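Long-range contacts in tapirin (Caldicellulosiruptor hydrothermalis, PDB 6N2C), which binds cellulose, probably attaching cells of this extreme thermophile to plant biomass, and folds its C-terminal domain as a zinc-containing beta-helix: residues D192-N197 / R205-S210; D212-S217 / S238-G243; G336-I341 / A357-I362; L376-L381 / I394-T399. One frame throughout, in Å; residues are numbered along the deposited sequence.

Contact 1 of 4, residues D192-N197 / R205-S210; sequences DKIIFN and RNMYSS
Asp-192 and Ser-210 bring their CA atoms to 5.0 Å, and from that point the two chains diverge, the directions of 192-196 and 207-210 standing 132° apart. This is a corner of a parallel beta-helix: strand 206-209 lies in one wall and strand 194-195 in another, so the contact joins two walls through the interior and not two neighbours of one sheet. At the corner itself the carbonyl O of Asp-192 takes a weak bond from Ser-210 N at 3.3 Å. Ser-209 OG, hydrogen-bonded to Ser-211 O, lies 3.0 Å from the same Asp-192 O.

Further in, Ile-194 does most of the apolar work. With CG1 set beside its backbone N and opposite its carbonyl carbon (chi1 -59°), and the chain extended beyond, the branch runs across to the other wall. CG1 of Ile-194 rests 3.6 Å from Ser-209 OG, while its CD1 comes within 3.6 Å of Tyr-208 O and 4.1 Å of Met-207 CG. Replacing Ile-194 by an alanine would probably open a gap between the walls, with Met-207 CG losing its apolar contact across the corner. The other branch turns to its own strand, CG2 of Ile-194 lying 3.7 Å above one face of the Phe-196 ring, toward the rim. Phe-196 also meets the ring of Phe-543. Met-207 approaches it differently, in a Met-aromatic contact at the ring edge: SD sits 4.2 Å from Phe-196 CZ, 87° off the ring normal.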
loop_
_atom_site.group_PDB
_atom_site.type_symbol
_atom_site.label_atom_id
_atom_site.label_comp_id
_atom_site.label_asym_id
_atom_site.label_seq_id
_atom_site.Cartn_x
_atom_site.Cartn_y
_atom_site.Cartn_z
ATOM N N ASP A 192 7.775 3.446 -17.053
ATOM C CA ASP A 192 7.222 4.785 -16.722
ATOM C C ASP A 192 5.933 4.644 -15.983
ATOM O O ASP A 192 5.974 4.094 -14.885
ATOM C CB ASP A 192 7.197 5.588 -18.015
ATOM C CG ASP A 192 6.977 7.119 -17.788
ATOM O OD1 ASP A 192 6.946 7.573 -16.673
ATOM O OD2 ASP A 192 7.022 7.827 -18.793
ATOM N N LYS A 193 4.803 5.086 -16.498
ATOM C CA LYS A 193 3.538 5.016 -15.791
ATOM C C LYS A 193 2.656 3.872 -16.202
ATOM O O LYS A 193 2.827 3.338 -17.292
ATOM C CB LYS A 193 2.703 6.267 -16.067
ATOM C CG LYS A 193 3.268 7.514 -15.368
ATOM C CD LYS A 193 2.645 8.772 -15.980
ATOM C CE LYS A 193 3.512 10.037 -15.754
ATOM N NZ LYS A 193 4.006 10.193 -14.357
ATOM N N ILE A 194 1.704 3.522 -15.344
ATOM C CA ILE A 194 0.607 2.673 -15.713
ATOM C C ILE A 194 -0.687 3.445 -15.495
ATOM O O ILE A 194 -0.987 3.789 -14.393
ATOM C CB ILE A 194 0.522 1.348 -15.022
ATOM C CG1 ILE A 194 1.805 0.540 -15.286
ATOM C CG2 ILE A 194 -0.631 0.541 -15.574
ATOM C CD1 ILE A 194 1.801 -0.807 -14.545
ATOM N N ILE A 195 -1.335 3.780 -16.604
ATOM C CA ILE A 195 -2.550 4.575 -16.593
ATOM C C ILE A 195 -3.736 3.795 -16.973
ATOM O O ILE A 195 -3.924 3.513 -18.158
ATOM C CB ILE A 195 -2.419 5.883 -17.405
ATOM C CG1 ILE A 195 -1.091 6.574 -17.071
ATOM C CG2 ILE A 195 -3.631 6.780 -17.123
ATOM C CD1 ILE A 195 -0.648 7.571 -18.071
ATOM N N PHE A 196 -4.561 3.438 -15.982
ATOM C CA PHE A 196 -5.721 2.626 -16.212
ATOM C C PHE A 196 -6.881 3.560 -16.699
ATOM O O PHE A 196 -6.654 4.665 -17.104
ATOM C CB PHE A 196 -6.089 1.816 -14.995
ATOM C CG PHE A 196 -5.126 0.662 -14.709
ATOM C CD1 PHE A 196 -5.057 -0.437 -15.579
ATOM C CD2 PHE A 196 -4.360 0.627 -13.587
ATOM C CE1 PHE A 196 -4.240 -1.511 -15.328
ATOM C CE2 PHE A 196 -3.503 -0.478 -13.363
ATOM C CZ PHE A 196 -3.435 -1.517 -14.247
ATOM N N ASN A 197 -8.031 3.001 -16.853
ATOM C CA ASN A 197 -9.208 3.729 -17.332
ATOM C C ASN A 197 -10.341 3.167 -16.563
ATOM O O ASN A 197 -10.163 2.220 -15.763
ATOM C CB ASN A 197 -9.366 3.557 -18.816
ATOM C CG ASN A 197 -9.895 4.816 -19.484
ATOM O OD1 ASN A 197 -10.815 5.430 -18.939
ATOM N ND2 ASN A 197 -9.298 5.226 -20.649
ATOM N N ARG A 205 -0.283 -11.766 -11.326
ATOM C CA ARG A 205 0.625 -12.234 -10.307
ATOM C C ARG A 205 1.365 -11.012 -9.849
ATOM O O ARG A 205 0.882 -10.351 -8.881
ATOM C CB ARG A 205 1.600 -13.340 -10.763
ATOM C CG ARG A 205 0.988 -14.668 -10.999
ATOM C CD ARG A 205 2.111 -15.681 -11.159
ATOM N NE ARG A 205 2.950 -15.872 -9.960
ATOM C CZ ARG A 205 3.839 -16.855 -9.834
ATOM N NH1 ARG A 205 4.089 -17.709 -10.842
ATOM N NH2 ARG A 205 4.547 -16.948 -8.717
ATOM N N ASN A 206 2.424 -10.612 -10.562
ATOM C CA ASN A 206 3.169 -9.385 -10.187
ATOM C C ASN A 206 2.981 -8.233 -11.114
ATOM O O ASN A 206 2.786 -8.430 -12.310
ATOM C CB ASN A 206 4.607 -9.769 -9.942
ATOM C CG ASN A 206 4.717 -10.795 -8.814
ATOM O OD1 ASN A 206 4.038 -10.660 -7.786
ATOM N ND2 ASN A 206 5.564 -11.862 -8.974
ATOM N N MET A 207 3.098 -6.977 -10.584
ATOM C CA MET A 207 2.952 -5.798 -11.409
ATOM C C MET A 207 3.966 -4.778 -10.937
ATOM O O MET A 207 4.249 -4.703 -9.728
ATOM C CB MET A 207 1.512 -5.194 -11.236
ATOM C CG MET A 207 1.345 -3.826 -11.865
ATOM S SD MET A 207 -0.419 -3.196 -11.888
ATOM C CE MET A 207 -1.102 -4.599 -10.981
ATOM N N TYR A 208 4.687 -4.199 -11.895
ATOM C CA TYR A 208 5.672 -3.209 -11.606
ATOM C C TYR A 208 5.432 -1.953 -12.432
ATOM O O TYR A 208 5.126 -1.985 -13.641
ATOM C CB TYR A 208 7.108 -3.713 -11.950
ATOM C CG TYR A 208 8.221 -2.673 -11.883
ATOM C CD1 TYR A 208 8.547 -1.820 -12.960
ATOM C CD2 TYR A 208 9.012 -2.581 -10.794
ATOM C CE1 TYR A 208 9.514 -0.855 -12.814
ATOM C CE2 TYR A 208 9.998 -1.641 -10.661
ATOM C CZ TYR A 208 10.262 -0.797 -11.717
ATOM O OH TYR A 208 11.278 0.142 -11.618
ATOM N N SER A 209 5.639 -0.783 -11.796
ATOM C CA SER A 209 5.710 0.456 -12.543
ATOM C C SER A 209 6.801 1.278 -11.940
ATOM O O SER A 209 7.054 1.211 -10.725
ATOM C CB SER A 209 4.356 1.177 -12.392
ATOM O OG SER A 209 4.245 2.234 -13.306
ATOM N N SER A 210 7.457 2.132 -12.739
ATOM C CA SER A 210 8.455 2.989 -12.178
ATOM C C SER A 210 7.744 4.275 -11.660
ATOM O O SER A 210 7.924 4.658 -10.495
ATOM C CB SER A 210 9.523 3.340 -13.257
ATOM O OG SER A 210 10.450 4.295 -12.682
#

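Contact 2 of 4, residues D212-S217 / S238-G243; sequences DITLRS and SFIFGG
Asp-212 to Leu-215 and Ser-238 to Phe-241 run in parallel and in step, residue beside residue, and the contact is tightest along their backbone ladder and on the inward face that carries Ile-213 and Phe-239. Three backbone bonds form the ladder: Ile-213 N to Ser-238 O at 3.0 Å, Ile-240 N to Ile-213 O at 2.9 Å, and Leu-215 N to Ile-240 O at 2.9 Å. At its start a side chain takes the place of a carbonyl. Asp-212 OD1 receives Ser-238 N at 2.8 Å in an almost straight bond (172°), met on the anti side of the carboxylate. Past the other end, Gly-242 comes so close to Leu-215 (Gly-242 CA to Leu-215 O 3.6 Å) that a beta carbon would collide with the backbone of 215-217. Asn-245 bridges this turn, accepting the N-H groups of Gly-242 and Gly-243 and donating to Arg-216 O.

Within the coil, CG of Phe-239 is anti to the backbone N (chi1 -172°), which lays the ring beside two aliphatic chains of the other segment. Ile-213 CG2 lies 3.8 Å from Phe-239 CE2, and Leu-215 CD1 is 3.9 Å from Phe-239 CZ. The edge of the Phe-239 ring is directed at one face of Phe-241, which in turn stacks on Phe-261.

The looser side is outward, at the side-chain ends. Thr-214 and Ile-240 stand side by side there, OG1 of the threonine 3.9 Å from CD1 of the isoleucine, and Arg-216 turns away from the partner segment, its exposed guanidinium resting one face on Thr-214 CG2. Parallel strands in step, with side chains of successive coils stacked in the interior, are characteristic of a parallel beta-helix.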
loop_
_atom_site.group_PDB
_atom_site.type_symbol
_atom_site.label_atom_id
_atom_site.label_comp_id
_atom_site.label_asym_id
_atom_site.label_seq_id
_atom_site.Cartn_x
_atom_site.Cartn_y
_atom_site.Cartn_z
ATOM N N ASP A 212 3.904 6.610 -11.568
ATOM C CA ASP A 212 2.653 6.343 -10.885
ATOM C C ASP A 212 1.794 5.274 -11.558
ATOM O O ASP A 212 1.723 5.166 -12.794
ATOM C CB ASP A 212 1.767 7.570 -10.865
ATOM C CG ASP A 212 2.361 8.731 -10.097
ATOM O OD1 ASP A 212 3.139 8.564 -9.171
ATOM O OD2 ASP A 212 2.096 9.886 -10.520
ATOM N N ILE A 213 1.092 4.532 -10.754
ATOM C CA ILE A 213 -0.012 3.710 -11.251
ATOM C C ILE A 213 -1.298 4.451 -10.908
ATOM O O ILE A 213 -1.499 4.784 -9.724
ATOM C CB ILE A 213 -0.044 2.340 -10.631
ATOM C CG1 ILE A 213 1.236 1.590 -10.958
ATOM C CG2 ILE A 213 -1.301 1.629 -11.081
ATOM C CD1 ILE A 213 1.312 0.175 -10.374
ATOM N N THR A 214 -2.105 4.792 -11.901
ATOM C CA THR A 214 -3.339 5.543 -11.664
ATOM C C THR A 214 -4.586 4.741 -12.040
ATOM O O THR A 214 -4.747 4.313 -13.199
ATOM C CB THR A 214 -3.321 6.855 -12.477
ATOM O OG1 THR A 214 -2.179 7.652 -12.083
ATOM C CG2 THR A 214 -4.558 7.657 -12.157
ATOM N N LEU A 215 -5.485 4.544 -11.072
ATOM C CA LEU A 215 -6.780 4.033 -11.311
ATOM C C LEU A 215 -7.796 5.187 -11.537
ATOM O O LEU A 215 -7.602 6.333 -11.066
ATOM C CB LEU A 215 -7.301 3.229 -10.144
ATOM C CG LEU A 215 -6.533 1.946 -9.861
ATOM C CD1 LEU A 215 -7.173 1.332 -8.629
ATOM C CD2 LEU A 215 -6.736 0.958 -10.994
ATOM N N ARG A 216 -8.823 4.854 -12.287
ATOM C CA ARG A 216 -10.004 5.751 -12.498
ATOM C C ARG A 216 -11.142 5.172 -11.738
ATOM O O ARG A 216 -11.117 4.025 -11.350
ATOM C CB ARG A 216 -10.344 5.942 -13.997
ATOM C CG ARG A 216 -9.149 6.399 -14.815
ATOM C CD ARG A 216 -8.546 7.720 -14.310
ATOM N NE ARG A 216 -7.564 8.290 -15.250
ATOM C CZ ARG A 216 -6.816 9.342 -14.979
ATOM N NH1 ARG A 216 -6.939 9.978 -13.788
ATOM N NH2 ARG A 216 -5.932 9.755 -15.886
ATOM N N SER A 217 -12.179 5.958 -11.538
ATOM C CA SER A 217 -13.321 5.508 -10.802
ATOM C C SER A 217 -14.061 4.341 -11.490
ATOM O O SER A 217 -14.126 4.244 -12.753
ATOM C CB SER A 217 -14.325 6.666 -10.582
ATOM O OG SER A 217 -15.011 6.887 -11.816
ATOM N N SER A 238 3.741 6.876 -7.054
ATOM C CA SER A 238 2.649 6.568 -6.117
ATOM C C SER A 238 1.690 5.593 -6.704
ATOM O O SER A 238 1.787 5.236 -7.897
ATOM C CB SER A 238 1.865 7.821 -5.693
ATOM O OG SER A 238 2.717 8.777 -5.163
ATOM N N PHE A 239 0.744 5.163 -5.882
ATOM C CA PHE A 239 -0.422 4.414 -6.329
ATOM C C PHE A 239 -1.640 5.301 -6.052
ATOM O O PHE A 239 -1.805 5.777 -4.912
ATOM C CB PHE A 239 -0.523 3.092 -5.610
ATOM C CG PHE A 239 -1.599 2.206 -6.158
ATOM C CD1 PHE A 239 -2.951 2.387 -5.808
ATOM C CD2 PHE A 239 -1.302 1.203 -7.077
ATOM C CE1 PHE A 239 -3.957 1.582 -6.390
ATOM C CE2 PHE A 239 -2.297 0.402 -7.606
ATOM C CZ PHE A 239 -3.605 0.589 -7.273
ATOM N N ILE A 240 -2.418 5.588 -7.086
ATOM C CA ILE A 240 -3.504 6.572 -6.984
ATOM C C ILE A 240 -4.808 5.858 -7.227
ATOM O O ILE A 240 -5.024 5.293 -8.334
ATOM C CB ILE A 240 -3.289 7.705 -8.028
ATOM C CG1 ILE A 240 -1.957 8.409 -7.666
ATOM C CG2 ILE A 240 -4.499 8.618 -8.034
ATOM C CD1 ILE A 240 -1.432 9.395 -8.671
ATOM N N PHE A 241 -5.724 5.897 -6.234
ATOM C CA PHE A 241 -7.064 5.340 -6.408
ATOM C C PHE A 241 -7.985 6.390 -7.058
ATOM O O PHE A 241 -7.746 7.604 -6.902
ATOM C CB PHE A 241 -7.721 4.951 -5.076
ATOM C CG PHE A 241 -7.175 3.695 -4.424
ATOM C CD1 PHE A 241 -5.989 3.702 -3.745
ATOM C CD2 PHE A 241 -7.839 2.549 -4.509
ATOM C CE1 PHE A 241 -5.446 2.559 -3.203
ATOM C CE2 PHE A 241 -7.347 1.418 -3.918
ATOM C CZ PHE A 241 -6.128 1.382 -3.311
ATOM N N GLY A 242 -9.030 5.951 -7.744
ATOM C CA GLY A 242 -9.980 6.855 -8.409
ATOM C C GLY A 242 -11.382 6.924 -7.872
ATOM O O GLY A 242 -12.111 7.929 -8.088
ATOM N N GLY A 243 -11.767 5.909 -7.136
ATOM C CA GLY A 243 -13.093 5.787 -6.525
ATOM C C GLY A 243 -13.793 4.493 -6.749
ATOM O O GLY A 243 -13.798 3.984 -7.879
#

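Contact 3 of 4, residues G336-I341 / A357-I362; sequences GGDIEI and ANNLDI
Two first torsions direct polar groups of Asp-338 and Asn-358 to the same place. CG of Asp-338 stands opposite its carbonyl carbon (chi1 -63°), which brings OD1 to Asn-359 N at 2.8 Å, the donor lying 38° out of the carboxylate plane. CG of Asn-358 is anti to its backbone N (chi1 180°), and ND2 of Asn-358 gives the same Asp-338 OD1 a weak bond at 3.1 Å. Just before, Gly-337, entered by a cis peptide and with positive phi, gives its carbonyl O to Asn-358 N at 2.8 Å.

Beyond the turn the two strands of the beta-helix wall run parallel, 4.8 Å between their axes, with a regular ladder in which Ile-339 N bonds to Asn-359 O, Asp-361 N to Ile-339 O and Ile-341 N to Asp-361 O. On the buried face Leu-360 CD1 reaches Ile-339 CB at 3.7 Å, and Ile-339 CD1 meets Ala-357 CB at 4.1 Å. The other face bears Glu-340 CG 4.3 Å from Asp-361 CB; Glu-340 has salt bridges to Arg-342 and Lys-318.

The chemistry divides accordingly: apolar side chains fill the inward face, while the N-H groups of Asn-359 and, more weakly, Asn-358 would be expected to favour the ionised form of Asp-338 and tie the turn to the next coil.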
loop_
_atom_site.group_PDB
_atom_site.type_symbol
_atom_site.label_atom_id
_atom_site.label_comp_id
_atom_site.label_asym_id
_atom_site.label_seq_id
_atom_site.Cartn_x
_atom_site.Cartn_y
_atom_site.Cartn_z
ATOM N N GLY A 336 5.228 4.713 16.420
ATOM C CA GLY A 336 5.497 6.032 15.994
ATOM C C GLY A 336 6.867 6.489 16.317
ATOM O O GLY A 336 7.601 5.733 17.047
ATOM N N GLY A 337 7.254 7.711 15.931
ATOM C CA GLY A 337 6.454 8.666 15.202
ATOM C C GLY A 337 5.554 9.447 16.131
ATOM O O GLY A 337 5.335 9.064 17.306
ATOM N N ASP A 338 4.926 10.472 15.557
ATOM C CA ASP A 338 3.960 11.251 16.298
ATOM C C ASP A 338 2.568 10.865 15.875
ATOM O O ASP A 338 2.297 10.525 14.695
ATOM C CB ASP A 338 4.196 12.774 16.013
ATOM C CG ASP A 338 5.539 13.278 16.485
ATOM O OD1 ASP A 338 6.160 12.719 17.418
ATOM O OD2 ASP A 338 5.926 14.323 15.958
ATOM N N ILE A 339 1.655 10.965 16.838
ATOM C CA ILE A 339 0.294 10.617 16.646
ATOM C C ILE A 339 -0.544 11.839 17.032
ATOM O O ILE A 339 -0.311 12.417 18.112
ATOM C CB ILE A 339 -0.077 9.517 17.559
ATOM C CG1 ILE A 339 0.719 8.232 17.294
ATOM C CG2 ILE A 339 -1.542 9.162 17.368
ATOM C CD1 ILE A 339 0.275 7.004 18.120
ATOM N N GLU A 340 -1.486 12.246 16.158
ATOM C CA GLU A 340 -2.311 13.417 16.476
ATOM C C GLU A 340 -3.762 13.020 16.180
ATOM O O GLU A 340 -4.084 12.606 15.043
ATOM C CB GLU A 340 -1.824 14.627 15.685
ATOM C CG GLU A 340 -2.714 15.851 15.875
ATOM C CD GLU A 340 -2.231 17.022 15.020
ATOM O OE1 GLU A 340 -1.130 16.968 14.403
ATOM O OE2 GLU A 340 -2.916 18.030 15.024
ATOM N N ILE A 341 -4.641 13.087 17.197
ATOM C CA ILE A 341 -6.028 12.752 17.038
ATOM C C ILE A 341 -6.791 14.051 17.332
ATOM O O ILE A 341 -6.602 14.627 18.401
ATOM C CB ILE A 341 -6.434 11.661 18.038
ATOM C CG1 ILE A 341 -5.456 10.458 17.926
ATOM C CG2 ILE A 341 -7.857 11.229 17.902
ATOM C CD1 ILE A 341 -5.728 9.346 18.864
ATOM N N ALA A 357 4.860 6.013 20.773
ATOM C CA ALA A 357 4.976 7.289 20.146
ATOM C C ALA A 357 6.052 8.148 20.732
ATOM O O ALA A 357 6.589 7.967 21.839
ATOM C CB ALA A 357 3.631 8.040 20.269
ATOM N N ASN A 358 6.489 9.078 19.901
ATOM C CA ASN A 358 7.267 10.233 20.339
ATOM C C ASN A 358 6.254 11.256 20.931
ATOM O O ASN A 358 5.992 11.216 22.119
ATOM C CB ASN A 358 8.067 10.778 19.174
ATOM C CG ASN A 358 8.886 11.965 19.556
ATOM O OD1 ASN A 358 9.395 12.021 20.663
ATOM N ND2 ASN A 358 9.023 12.922 18.660
ATOM N N ASN A 359 5.626 12.107 20.109
ATOM C CA ASN A 359 4.554 12.981 20.579
ATOM C C ASN A 359 3.222 12.339 20.401
ATOM O O ASN A 359 2.939 11.718 19.381
ATOM C CB ASN A 359 4.621 14.335 19.896
ATOM C CG ASN A 359 5.927 15.034 20.187
ATOM O OD1 ASN A 359 6.444 14.979 21.319
ATOM N ND2 ASN A 359 6.527 15.599 19.175
ATOM N N LEU A 360 2.363 12.446 21.422
ATOM C CA LEU A 360 1.006 11.930 21.318
ATOM C C LEU A 360 0.077 13.102 21.659
ATOM O O LEU A 360 0.138 13.645 22.795
ATOM C CB LEU A 360 0.786 10.756 22.283
ATOM C CG LEU A 360 -0.676 10.300 22.388
ATOM C CD1 LEU A 360 -1.322 9.888 21.064
ATOM C CD2 LEU A 360 -0.889 9.207 23.381
ATOM N N ASP A 361 -0.742 13.527 20.710
ATOM C CA ASP A 361 -1.605 14.719 20.940
ATOM C C ASP A 361 -3.027 14.297 20.753
ATOM O O ASP A 361 -3.323 13.635 19.768
ATOM C CB ASP A 361 -1.307 15.789 19.897
ATOM C CG ASP A 361 0.014 16.528 20.092
ATOM O OD1 ASP A 361 1.026 15.902 20.448
ATOM O OD2 ASP A 361 0.036 17.798 19.849
ATOM N N ILE A 362 -3.928 14.660 21.694
ATOM C CA ILE A 362 -5.352 14.319 21.608
ATOM C C ILE A 362 -6.091 15.639 21.873
ATOM O O ILE A 362 -5.856 16.270 22.961
ATOM C CB ILE A 362 -5.734 13.307 22.648
ATOM C CG1 ILE A 362 -4.726 12.099 22.676
ATOM C CG2 ILE A 362 -7.072 12.687 22.396
ATOM C CD1 ILE A 362 -4.442 11.574 24.044
HETATM O O HOH W 1 1.635 14.549 18.016
#

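Contact 4 of 4, residues L376-L381 / I394-T399; sequences LYCNNL and IVCSGT
Leu-376 to Cys-378 pair with Ile-394 to Cys-396 as parallel strands, their axes 9° apart, and backbone bonds form the ladder between them. Val-395 N gives to Leu-376 O at 2.8 Å, Val-395 O takes Cys-378 N at 2.9 Å, and Ser-397 N continues the ladder to Cys-378 O. After the bend at Asn-379 the pairing resumes in the next wall, where Leu-381 N reaches Thr-399 O at 3.0 Å.

Side-chain polar contacts gather at that bend. Asn-380 has CG beside its backbone N and opposite its carbonyl carbon (chi1 -67°), a setting that swings OD1 across to Thr-399 N at 2.9 Å, the donor lying in the plane of the amide carbonyl. Water 2 donates a second bond to Asn-380 OD1, at 2.6 Å, and also joins Thr-399 OG1, which pairs with Arg-420. The other end of the amide, ND2, is bound to Asn-359 OD1 of the preceding coil. Asparagines linked from coil to coil at a turn recall the asparagine ladders of parallel beta-helices, the fold to which both segments belong. A leucine in place of Asn-380 would probably leave Thr-399 N and Asn-359 OD1 without their mates and weaken the tie between three successive coils.

Apolar packing lies on both faces of the strands. On one, Tyr-377 and Val-395 point the same way, CD2 of the ring 3.7 Å from CB of the valine, while the ring also meets Tyr-356 and Phe-442. Inside the helix, Cys-378 SG is 4.1 Å from Cys-396 CB, and from the next wall Leu-381 CD2 comes to 4.2 Å from Ile-394 CG2.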
loop_
_atom_site.group_PDB
_atom_site.type_symbol
_atom_site.label_atom_id
_atom_site.label_comp_id
_atom_site.label_asym_id
_atom_site.label_seq_id
_atom_site.Cartn_x
_atom_site.Cartn_y
_atom_site.Cartn_z
ATOM N N LEU A 376 -0.109 2.730 26.362
ATOM C CA LEU A 376 0.438 3.748 25.490
ATOM C C LEU A 376 1.725 4.312 26.090
ATOM O O LEU A 376 1.751 4.717 27.281
ATOM C CB LEU A 376 -0.577 4.849 25.225
ATOM C CG LEU A 376 -1.853 4.271 24.574
ATOM C CD1 LEU A 376 -2.911 4.028 25.619
ATOM C CD2 LEU A 376 -2.400 5.138 23.475
ATOM N N TYR A 377 2.787 4.342 25.288
ATOM C CA TYR A 377 4.056 4.904 25.661
ATOM C C TYR A 377 4.314 6.151 24.782
ATOM O O TYR A 377 4.229 6.055 23.561
ATOM C CB TYR A 377 5.222 3.890 25.402
ATOM C CG TYR A 377 5.169 2.637 26.145
ATOM C CD1 TYR A 377 4.439 1.567 25.733
ATOM C CD2 TYR A 377 5.873 2.528 27.338
ATOM C CE1 TYR A 377 4.363 0.400 26.445
ATOM C CE2 TYR A 377 5.837 1.372 28.060
ATOM C CZ TYR A 377 5.114 0.310 27.629
ATOM O OH TYR A 377 5.062 -0.835 28.390
ATOM N N CYS A 378 4.626 7.276 25.407
ATOM C CA CYS A 378 5.017 8.475 24.716
ATOM C C CYS A 378 6.133 9.258 25.395
ATOM O O CYS A 378 6.349 9.159 26.630
ATOM C CB CYS A 378 3.797 9.374 24.376
ATOM S SG CYS A 378 3.023 10.023 25.876
ATOM N N ASN A 379 6.813 10.092 24.599
ATOM C CA ASN A 379 7.715 11.070 25.158
ATOM C C ASN A 379 6.945 12.302 25.658
ATOM O O ASN A 379 7.017 12.654 26.844
ATOM C CB ASN A 379 8.794 11.451 24.162
ATOM C CG ASN A 379 9.628 12.669 24.669
ATOM O OD1 ASN A 379 9.903 12.786 25.871
ATOM N ND2 ASN A 379 10.087 13.505 23.749
ATOM N N ASN A 380 6.122 12.916 24.793
ATOM C CA ASN A 380 5.305 14.010 25.225
ATOM C C ASN A 380 3.858 13.669 24.977
ATOM O O ASN A 380 3.519 13.109 23.924
ATOM C CB ASN A 380 5.692 15.298 24.525
ATOM C CG ASN A 380 7.073 15.785 24.909
ATOM O OD1 ASN A 380 7.467 15.806 26.086
ATOM N ND2 ASN A 380 7.824 16.242 23.891
ATOM N N LEU A 381 3.004 14.037 25.938
ATOM C CA LEU A 381 1.550 13.870 25.867
ATOM C C LEU A 381 0.911 15.237 25.932
ATOM O O LEU A 381 1.175 15.970 26.893
ATOM C CB LEU A 381 1.058 13.092 27.020
ATOM C CG LEU A 381 -0.476 12.851 27.153
ATOM C CD1 LEU A 381 -0.961 12.117 25.946
ATOM C CD2 LEU A 381 -0.828 12.052 28.358
ATOM N N ILE A 394 -0.824 4.699 30.649
ATOM C CA ILE A 394 -0.028 5.612 29.834
ATOM C C ILE A 394 1.292 5.794 30.563
ATOM O O ILE A 394 1.342 6.039 31.779
ATOM C CB ILE A 394 -0.728 6.943 29.618
ATOM C CG1 ILE A 394 -2.105 6.744 28.967
ATOM C CG2 ILE A 394 0.141 7.970 28.904
ATOM C CD1 ILE A 394 -2.953 8.007 28.853
ATOM N N VAL A 395 2.357 5.760 29.792
ATOM C CA VAL A 395 3.704 6.042 30.244
ATOM C C VAL A 395 4.160 7.256 29.517
ATOM O O VAL A 395 4.191 7.248 28.300
ATOM C CB VAL A 395 4.626 4.829 29.938
ATOM C CG1 VAL A 395 6.071 5.148 30.281
ATOM C CG2 VAL A 395 4.172 3.646 30.749
ATOM N N CYS A 396 4.570 8.320 30.202
ATOM C CA CYS A 396 5.020 9.499 29.535
ATOM C C CYS A 396 6.436 9.803 30.114
ATOM O O CYS A 396 6.549 10.148 31.295
ATOM C CB CYS A 396 4.082 10.698 29.759
ATOM S SG CYS A 396 4.696 12.214 29.041
ATOM N N SER A 397 7.502 9.725 29.301
ATOM C CA SER A 397 8.871 10.004 29.785
ATOM C C SER A 397 9.253 11.437 29.717
ATOM O O SER A 397 10.274 11.828 30.312
ATOM C CB SER A 397 9.833 9.200 28.930
ATOM O OG SER A 397 9.652 9.603 27.556
ATOM N N GLY A 398 8.485 12.302 28.992
ATOM C CA GLY A 398 8.843 13.682 28.781
ATOM C C GLY A 398 7.929 14.588 29.570
ATOM O O GLY A 398 7.921 14.525 30.780
ATOM N N THR A 399 7.087 15.370 28.887
ATOM C CA THR A 399 6.231 16.330 29.569
ATOM C C THR A 399 4.787 16.047 29.143
ATOM O O THR A 399 4.489 15.758 27.950
ATOM C CB THR A 399 6.681 17.716 29.100
ATOM O OG1 THR A 399 8.044 17.927 29.551
ATOM C CG2 THR A 399 5.788 18.788 29.626
HETATM O O HOH W 2 9.549 16.980 27.215
#

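The four contacts form two pairs spaced along one beta-helix. Contacts 1 and 2 have centres about 10 Å apart and meet where strands 194-195 and 213-214 lie side by side, with Ile-194 O accepting Thr-214 N at 2.9 Å in a probable hydrogen bond. The centres of contacts 3 and 4 are likewise about 10 Å apart, joined where Leu-360 N meets Asn-380 O at 2.8 Å. Between the pairs lie several coils: the centres of contacts 1 and 4 are about 43 Å apart, those of contacts 2 and 3 about 29 Å. Contact 1 lies nearest the metal site of His-530, Asp-532 and Glu-551, the side chain of Phe-196 being about 14 Å from the zinc ion; the other three lie away from it.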